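Local coordinates for purine-binding protein BAB2_0673 (Brucella melitensis biovar Abortus, PDB 3S99) that binds adenine and probably other purines such as guanine, and may be part of an ABC-type uptake system for them, at residues A130-G135 / V160-Q165; G140-K145 / K231-A236. All coordinates share one frame; numbering follows the deposited sequence.

Interaction 1. Residues A130-G135 / V160-Q165; sequences ARFYEG and VPEVVQ. With ADE (adenine), chain T.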
ATOM      1  N   ALA A 130      -4.169  -0.384   6.091  1.00 15.28           N
ATOM      2  CA  ALA A 130      -3.726   1.009   6.022  1.00 15.29           C
ATOM      3  C   ALA A 130      -4.497   1.707   4.938  1.00 14.81           C
ATOM      4  O   ALA A 130      -4.710   1.128   3.875  1.00 14.68           O
ATOM      5  CB  ALA A 130      -2.228   1.111   5.717  1.00 15.20           C
ATOM      6  N   ARG A 131      -4.886   2.958   5.183  1.00 14.46           N
ATOM      7  CA  ARG A 131      -5.545   3.759   4.159  1.00 14.60           C
ATOM      8  C   ARG A 131      -4.517   4.312   3.158  1.00 15.03           C
ATOM      9  O   ARG A 131      -4.298   5.537   3.098  1.00 14.77           O
ATOM     10  CB  ARG A 131      -6.298   4.925   4.795  1.00 14.67           C
ATOM     11  CG  ARG A 131      -7.377   4.502   5.767  1.00 16.14           C
ATOM     12  CD  ARG A 131      -8.245   5.681   6.211  1.00 18.34           C
ATOM     13  NE  ARG A 131      -9.197   5.252   7.228  1.00 17.39           N
ATOM     14  CZ  ARG A 131     -10.406   4.746   7.001  1.00 16.99           C
ATOM     15  NH1 ARG A 131     -10.884   4.639   5.775  1.00 17.84           N
ATOM     16  NH2 ARG A 131     -11.164   4.343   8.026  1.00 16.28           N
ATOM     17  N   PHE A 132      -3.893   3.418   2.382  1.00 13.83           N
ATOM     18  CA  PHE A 132      -2.893   3.848   1.420  1.00 13.79           C
ATOM     19  C   PHE A 132      -3.412   4.927   0.451  1.00 13.47           C
ATOM     20  O   PHE A 132      -2.667   5.770  -0.011  1.00 13.35           O
ATOM     21  CB  PHE A 132      -2.406   2.683   0.566  1.00 14.12           C
ATOM     22  CG  PHE A 132      -2.038   1.441   1.341  1.00 14.08           C
ATOM     23  CD1 PHE A 132      -0.872   1.382   2.076  1.00 13.80           C
ATOM     24  CD2 PHE A 132      -2.853   0.326   1.311  1.00 15.07           C
ATOM     25  CE1 PHE A 132      -0.535   0.242   2.755  1.00 15.06           C
ATOM     26  CE2 PHE A 132      -2.498  -0.838   1.988  1.00 15.38           C
ATOM     27  CZ  PHE A 132      -1.335  -0.861   2.718  1.00 14.64           C
ATOM     28  N   TYR A 133      -4.688   4.871   0.134  1.00 13.79           N
ATOM     29  CA  TYR A 133      -5.324   5.803  -0.806  1.00 14.30           C
ATOM     30  C   TYR A 133      -5.239   7.265  -0.329  1.00 14.49           C
ATOM     31  O   TYR A 133      -5.425   8.189  -1.132  1.00 16.60           O
ATOM     32  CB  TYR A 133      -6.786   5.387  -1.065  1.00 13.98           C
ATOM     33  CG  TYR A 133      -7.694   5.621   0.130  1.00 13.95           C
ATOM     34  CD1 TYR A 133      -8.060   4.590   0.968  1.00 14.47           C
ATOM     35  CD2 TYR A 133      -8.151   6.901   0.435  1.00 16.69           C
ATOM     36  CE1 TYR A 133      -8.880   4.825   2.085  1.00 16.64           C
ATOM     37  CE2 TYR A 133      -8.952   7.138   1.544  1.00 18.11           C
ATOM     38  CZ  TYR A 133      -9.316   6.088   2.350  1.00 18.43           C
ATOM     39  OH  TYR A 133     -10.086   6.365   3.440  1.00 22.66           O
ATOM     40  N   GLU A 134      -4.938   7.492   0.945  1.00 13.73           N
ATOM     41  CA  GLU A 134      -4.732   8.841   1.428  1.00 14.14           C
ATOM     42  C   GLU A 134      -3.466   9.427   0.820  1.00 14.12           C
ATOM     43  O   GLU A 134      -3.482  10.553   0.345  1.00 13.86           O
ATOM     44  CB  GLU A 134      -4.695   8.894   2.953  1.00 14.60           C
ATOM     45  CG  GLU A 134      -6.050   8.651   3.607  1.00 16.16           C
ATOM     46  CD  GLU A 134      -6.021   8.742   5.147  1.00 15.80           C
ATOM     47  OE1 GLU A 134      -4.939   8.619   5.721  1.00 19.90           O
ATOM     48  OE2 GLU A 134      -7.089   8.928   5.781  1.00 20.81           O
ATOM     49  N   GLY A 135      -2.398   8.621   0.752  1.00 13.93           N
ATOM     50  CA  GLY A 135      -1.159   8.999   0.083  1.00 12.88           C
ATOM     51  C   GLY A 135      -1.348   9.155  -1.403  1.00 13.20           C
ATOM     52  O   GLY A 135      -0.741  10.014  -2.020  1.00 14.14           O
ATOM     53  N   VAL A 160      -7.777  -5.853  -7.054  1.00 20.00           N
ATOM     54  CA  VAL A 160      -8.538  -6.011  -5.833  1.00 18.87           C
ATOM     55  C   VAL A 160      -8.972  -4.618  -5.348  1.00 18.27           C
ATOM     56  O   VAL A 160      -8.402  -3.602  -5.778  1.00 17.24           O
ATOM     57  CB  VAL A 160      -7.717  -6.750  -4.783  1.00 18.61           C
ATOM     58  CG1 VAL A 160      -7.441  -8.235  -5.262  1.00 19.95           C
ATOM     59  CG2 VAL A 160      -6.431  -5.952  -4.475  1.00 15.66           C
ATOM     60  N   PRO A 161      -9.943  -4.552  -4.408  1.00 17.89           N
ATOM     61  CA  PRO A 161     -10.439  -3.231  -4.010  1.00 17.25           C
ATOM     62  C   PRO A 161      -9.365  -2.255  -3.517  1.00 16.66           C
ATOM     63  O   PRO A 161      -9.435  -1.076  -3.839  1.00 16.64           O
ATOM     64  CB  PRO A 161     -11.447  -3.554  -2.891  1.00 18.04           C
ATOM     65  CG  PRO A 161     -11.939  -4.953  -3.228  1.00 18.46           C
ATOM     66  CD  PRO A 161     -10.677  -5.640  -3.741  1.00 18.52           C
ATOM     67  N   GLU A 162      -8.368  -2.720  -2.784  1.00 16.40           N
ATOM     68  CA  GLU A 162      -7.256  -1.826  -2.378  1.00 17.26           C
ATOM     69  C   GLU A 162      -6.614  -1.075  -3.571  1.00 17.81           C
ATOM     70  O   GLU A 162      -6.294   0.132  -3.477  1.00 17.46           O
ATOM     71  CB  GLU A 162      -6.164  -2.595  -1.632  1.00 17.38           C
ATOM     72  CG  GLU A 162      -4.934  -1.754  -1.241  1.00 18.26           C
ATOM     73  CD  GLU A 162      -3.850  -2.582  -0.599  1.00 18.06           C
ATOM     74  OE1 GLU A 162      -4.205  -3.430   0.254  1.00 17.83           O
ATOM     75  OE2 GLU A 162      -2.653  -2.397  -0.940  1.00 16.44           O
ATOM     76  N   VAL A 163      -6.457  -1.776  -4.688  1.00 17.18           N
ATOM     77  CA  VAL A 163      -5.823  -1.179  -5.860  1.00 16.90           C
ATOM     78  C   VAL A 163      -6.776  -0.231  -6.584  1.00 17.72           C
ATOM     79  O   VAL A 163      -6.353   0.860  -7.005  1.00 18.40           O
ATOM     80  CB  VAL A 163      -5.261  -2.265  -6.801  1.00 17.15           C
ATOM     81  CG1 VAL A 163      -4.581  -1.622  -8.008  1.00 15.83           C
ATOM     82  CG2 VAL A 163      -4.279  -3.158  -6.024  1.00 15.31           C
ATOM     83  N   VAL A 164      -8.054  -0.616  -6.684  1.00 17.40           N
ATOM     84  CA  VAL A 164      -9.059   0.245  -7.281  1.00 17.79           C
ATOM     85  C   VAL A 164      -9.212   1.544  -6.470  1.00 17.13           C
ATOM     86  O   VAL A 164      -9.271   2.623  -7.042  1.00 16.86           O
ATOM     87  CB  VAL A 164     -10.433  -0.412  -7.400  1.00 18.22           C
ATOM     88  CG1 VAL A 164     -11.410   0.554  -8.038  1.00 18.11           C
ATOM     89  CG2 VAL A 164     -10.362  -1.704  -8.227  1.00 19.96           C
ATOM     90  N   GLN A 165      -9.289   1.433  -5.147  1.00 16.77           N
ATOM     91  CA  GLN A 165      -9.242   2.610  -4.289  1.00 16.28           C
ATOM     92  C   GLN A 165      -8.087   3.557  -4.650  1.00 16.29           C
ATOM     93  O   GLN A 165      -8.270   4.760  -4.728  1.00 15.88           O
ATOM     94  CB  GLN A 165      -9.057   2.219  -2.830  1.00 16.22           C
ATOM     95  CG  GLN A 165     -10.215   1.450  -2.144  1.00 17.15           C
ATOM     96  CD  GLN A 165      -9.716   0.881  -0.802  1.00 19.35           C
ATOM     97  OE1 GLN A 165      -8.756   1.420  -0.234  1.00 17.91           O
ATOM     98  NE2 GLN A 165     -10.321  -0.217  -0.327  1.00 15.87           N
TER
HETATM   99  N9  ADE T 400      -1.307  -6.999   0.027  1.00 15.21           N
HETATM  100  C8  ADE T 400      -2.010  -5.818   0.116  1.00 17.36           C
HETATM  101  N7  ADE T 400      -1.438  -4.791  -0.464  1.00 17.16           N
HETATM  102  C5  ADE T 400      -0.280  -5.401  -0.960  1.00 17.93           C
HETATM  103  C6  ADE T 400       0.742  -4.847  -1.680  1.00 19.18           C
HETATM  104  N6  ADE T 400       0.660  -3.533  -1.934  1.00 15.52           N
HETATM  105  N1  ADE T 400       1.783  -5.660  -2.054  1.00 18.08           N
HETATM  106  C2  ADE T 400       1.744  -6.961  -1.718  1.00 19.72           C
HETATM  107  N3  ADE T 400       0.807  -7.610  -1.027  1.00 18.95           N
HETATM  108  C4  ADE T 400      -0.174  -6.743  -0.686  1.00 16.70           C
HETATM  109  O   HOH W   1      -6.187   1.504   0.892  1.00 19.30           O

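Interaction 2. Residues G140-K145 / K231-A236; sequences GVIAAK and KAFGQA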
ATOM      1  N   GLY A 140      -1.612  12.435  -6.483  1.00 14.24           N
ATOM      2  CA  GLY A 140      -2.399  12.864  -7.623  1.00 14.61           C
ATOM      3  C   GLY A 140      -2.326  14.375  -7.760  1.00 15.55           C
ATOM      4  O   GLY A 140      -2.157  14.910  -8.864  1.00 15.82           O
ATOM      5  N   VAL A 141      -2.425  15.067  -6.625  1.00 15.75           N
ATOM      6  CA  VAL A 141      -2.281  16.524  -6.607  1.00 16.12           C
ATOM      7  C   VAL A 141      -0.926  16.899  -7.221  1.00 17.29           C
ATOM      8  O   VAL A 141      -0.843  17.768  -8.089  1.00 17.89           O
ATOM      9  CB  VAL A 141      -2.411  17.082  -5.187  1.00 16.07           C
ATOM     10  CG1 VAL A 141      -2.039  18.569  -5.161  1.00 15.02           C
ATOM     11  CG2 VAL A 141      -3.850  16.859  -4.660  1.00 14.31           C
ATOM     12  N   ILE A 142       0.130  16.238  -6.766  1.00 18.25           N
ATOM     13  CA  ILE A 142       1.485  16.535  -7.241  1.00 18.57           C
ATOM     14  C   ILE A 142       1.580  16.239  -8.727  1.00 19.03           C
ATOM     15  O   ILE A 142       2.116  17.043  -9.483  1.00 19.33           O
ATOM     16  CB  ILE A 142       2.574  15.716  -6.481  1.00 18.60           C
ATOM     17  CG1 ILE A 142       2.634  16.132  -4.984  1.00 20.17           C
ATOM     18  CG2 ILE A 142       3.919  15.918  -7.122  1.00 18.36           C
ATOM     19  CD1 ILE A 142       3.244  15.052  -4.041  1.00 16.59           C
ATOM     20  N   ALA A 143       1.057  15.086  -9.137  1.00 18.09           N
ATOM     21  CA  ALA A 143       1.124  14.671 -10.516  1.00 18.95           C
ATOM     22  C   ALA A 143       0.477  15.694 -11.441  1.00 18.68           C
ATOM     23  O   ALA A 143       1.021  16.009 -12.491  1.00 19.69           O
ATOM     24  CB  ALA A 143       0.484  13.302 -10.710  1.00 18.21           C
ATOM     25  N   ALA A 144      -0.680  16.204 -11.048  1.00 17.87           N
ATOM     26  CA  ALA A 144      -1.386  17.209 -11.851  1.00 17.82           C
ATOM     27  C   ALA A 144      -0.654  18.556 -11.920  1.00 18.14           C
ATOM     28  O   ALA A 144      -0.726  19.240 -12.940  1.00 17.38           O
ATOM     29  CB  ALA A 144      -2.785  17.385 -11.363  1.00 16.73           C
ATOM     30  N   LYS A 145       0.051  18.939 -10.852  1.00 18.61           N
ATOM     31  CA  LYS A 145       0.932  20.105 -10.921  1.00 19.70           C
ATOM     32  C   LYS A 145       2.168  19.867 -11.754  1.00 20.76           C
ATOM     33  O   LYS A 145       2.596  20.796 -12.405  1.00 22.09           O
ATOM     34  CB  LYS A 145       1.364  20.613  -9.543  1.00 19.65           C
ATOM     35  CG  LYS A 145       0.227  21.132  -8.690  1.00 20.31           C
ATOM     36  CD  LYS A 145      -0.388  22.377  -9.282  1.00 22.70           C
ATOM     37  CE  LYS A 145      -1.339  23.084  -8.317  1.00 24.24           C
ATOM     38  NZ  LYS A 145      -2.119  24.175  -9.008  1.00 23.79           N
ATOM     39  N   LYS A 231       9.706  11.442 -14.049  1.00 22.93           N
ATOM     40  CA  LYS A 231       9.464  11.584 -12.635  1.00 22.44           C
ATOM     41  C   LYS A 231       8.412  10.566 -12.169  1.00 20.30           C
ATOM     42  O   LYS A 231       7.515  10.171 -12.925  1.00 19.24           O
ATOM     43  CB  LYS A 231       9.096  13.040 -12.300  1.00 22.49           C
ATOM     44  CG  LYS A 231      10.288  14.009 -12.571  1.00 25.26           C
ATOM     45  CD  LYS A 231      10.155  15.359 -11.890  1.00 25.32           C
ATOM     46  CE  LYS A 231      11.440  16.260 -12.042  1.00 26.18           C
ATOM     47  NZ  LYS A 231      11.222  17.707 -11.619  1.00 25.24           N
ATOM     48  N   ALA A 232       8.551  10.115 -10.937  1.00 19.53           N
ATOM     49  CA  ALA A 232       7.777   8.959 -10.458  1.00 19.32           C
ATOM     50  C   ALA A 232       7.511   9.011  -8.961  1.00 18.72           C
ATOM     51  O   ALA A 232       8.118   9.806  -8.234  1.00 19.14           O
ATOM     52  CB  ALA A 232       8.548   7.662 -10.821  1.00 19.30           C
ATOM     53  N   PHE A 233       6.605   8.171  -8.491  1.00 18.12           N
ATOM     54  CA  PHE A 233       6.377   8.029  -7.040  1.00 17.34           C
ATOM     55  C   PHE A 233       6.876   6.670  -6.563  1.00 17.97           C
ATOM     56  O   PHE A 233       6.632   5.654  -7.199  1.00 18.57           O
ATOM     57  CB  PHE A 233       4.898   8.219  -6.708  1.00 16.08           C
ATOM     58  CG  PHE A 233       4.347   9.581  -7.164  1.00 15.47           C
ATOM     59  CD1 PHE A 233       4.552  10.719  -6.398  1.00 14.47           C
ATOM     60  CD2 PHE A 233       3.652   9.702  -8.361  1.00 13.27           C
ATOM     61  CE1 PHE A 233       4.058  11.991  -6.814  1.00 11.84           C
ATOM     62  CE2 PHE A 233       3.130  10.933  -8.774  1.00 13.18           C
ATOM     63  CZ  PHE A 233       3.350  12.077  -8.026  1.00 13.42           C
ATOM     64  N   GLY A 234       7.577   6.650  -5.432  1.00 18.22           N
ATOM     65  CA  GLY A 234       7.888   5.395  -4.780  1.00 18.46           C
ATOM     66  C   GLY A 234       6.684   4.794  -4.095  1.00 17.79           C
ATOM     67  O   GLY A 234       5.698   5.480  -3.813  1.00 17.61           O
ATOM     68  N   GLN A 235       6.797   3.503  -3.795  1.00 16.66           N
ATOM     69  CA  GLN A 235       5.704   2.721  -3.266  1.00 16.35           C
ATOM     70  C   GLN A 235       6.144   1.944  -2.052  1.00 16.03           C
ATOM     71  O   GLN A 235       7.104   1.188  -2.143  1.00 16.49           O
ATOM     72  CB  GLN A 235       5.256   1.718  -4.343  1.00 17.23           C
ATOM     73  CG  GLN A 235       4.158   0.689  -3.940  1.00 15.59           C
ATOM     74  CD  GLN A 235       2.821   1.268  -3.547  1.00 16.64           C
ATOM     75  OE1 GLN A 235       2.600   2.509  -3.523  1.00 16.07           O
ATOM     76  NE2 GLN A 235       1.885   0.362  -3.249  1.00 14.82           N
ATOM     77  N   ALA A 236       5.442   2.129  -0.940  1.00 15.49           N
ATOM     78  CA  ALA A 236       5.635   1.386   0.295  1.00 15.66           C
ATOM     79  C   ALA A 236       6.820   1.937   1.058  1.00 17.46           C
ATOM     80  O   ALA A 236       6.743   2.158   2.287  1.00 17.21           O
ATOM     81  CB  ALA A 236       5.851  -0.139   0.003  1.00 14.91           C
TER

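Interaction 1. Residues A130-G135 / V160-Q165
Tyr133 meets Gln165 at the closest approach of the two backbones, near the start of helices 132-146 and 161-175. The amide oxygen OE1 of Gln165 comes within 3.5 Å of Tyr133 CD1, and the amide plane stands at 81° to the phenol ring, so the two flat groups meet steeply and do not stack. Each group has a polar partner of its own. Gln165 NE2 hydrogen-bonds to Leu340 O, and a water lies 2.8 Å from Gln165 OE1 in a hydrogen bond and has a weaker bond to Ala130 O, which also accepts from Trp277 NE1. At the far end of the ring, Arg131 NH1 donates to Tyr133 OH (3.0 Å), and the same guanidinium forms a salt bridge with Asp337.

The chain turns at Arg131, the centre of an inverse gamma turn, as it leaves strand 125-130 of one sheet for a helix that packs on the other. Crossings of this kind join the two alpha/beta lobes of type 1 periplasmic binding proteins, consistent with the PBP1_BMP-like family, and adenine lies in the cleft between the lobes.

Phe132 and Glu162 form the cleft side of the contact. Glu162 CG is anti to the backbone N (chi1 177°) and the chain stays extended beyond it, which carries the carboxylate off helix 161-175 to the side of the Phe132 ring and on to the adenine. Glu162 OE2 lies 3.3 Å from Phe132 CE2, with carboxylate and ring planes 41° apart. The same oxygen is 2.7 Å from N7 of adenine and is hydrogen-bonded to His215 NE2, another residue of the pocket, so this one oxygen meets ligand, histidine and ring. Ala130 O sits over one face of the Phe132 ring, offset toward the rim, and the side chain of Trp42, a further adenine-binding residue, lies close by.

Interaction 2. Residues G140-K145 / K231-A236
With CG anti to its carbonyl carbon (chi1 -58°), the side chain of Phe233 projects from strand 231-236 toward helix 132-146. Ile142 has CG2 anti to the backbone N, a setting that turns this methyl branch to the ring. The helix is met by the far rim of the phenyl group: Ile142 CG2 lies 3.9 Å from Phe233 CE1, at the edge and near the ring plane. Ala143 meets the neighbouring part of the rim, its CB 4.0 Å from Phe233 CE2. Between them, Phe233 CZ reaches the helix backbone, 3.9 Å from Ala143 N. No hydrogen bond crosses the contact; apolar side chains of three buried residues make up most of it.

Neighbouring strands flank the ring, with Ile211 and Thr213 from 211-214 and Leu248 and Thr249 from 247-253, while Ala301 of helix 295-310 also touches Ile142. Phe233 thus bridges the strand and the helix that covers the sheet, as in the alpha/beta/alpha sandwich of a periplasmic binding protein lobe.

Overall arrangement
Both interactions use helix 132-146. Interaction 1 lies at its N-terminal end and interaction 2 in its later turns, with centres about 15 Å apart and nearest atoms about 5 Å apart, without touching. Along the chain the segments alternate: 130-135, 140-145, 160-165, 231-236. The helix follows strand 125-130 of the six-stranded parallel sheet, yet packs against strand 231-236 of the mixed sheet and beside helix 161-175. The chain thus enters the second lobe along this helix, which runs from the crossing between lobes to the sheet of that lobe. Interaction 1 borders the adenine cleft through Glu162, whereas the Phe233 side chain of interaction 2 is about 13 Å from adenine, in that lobe's interior.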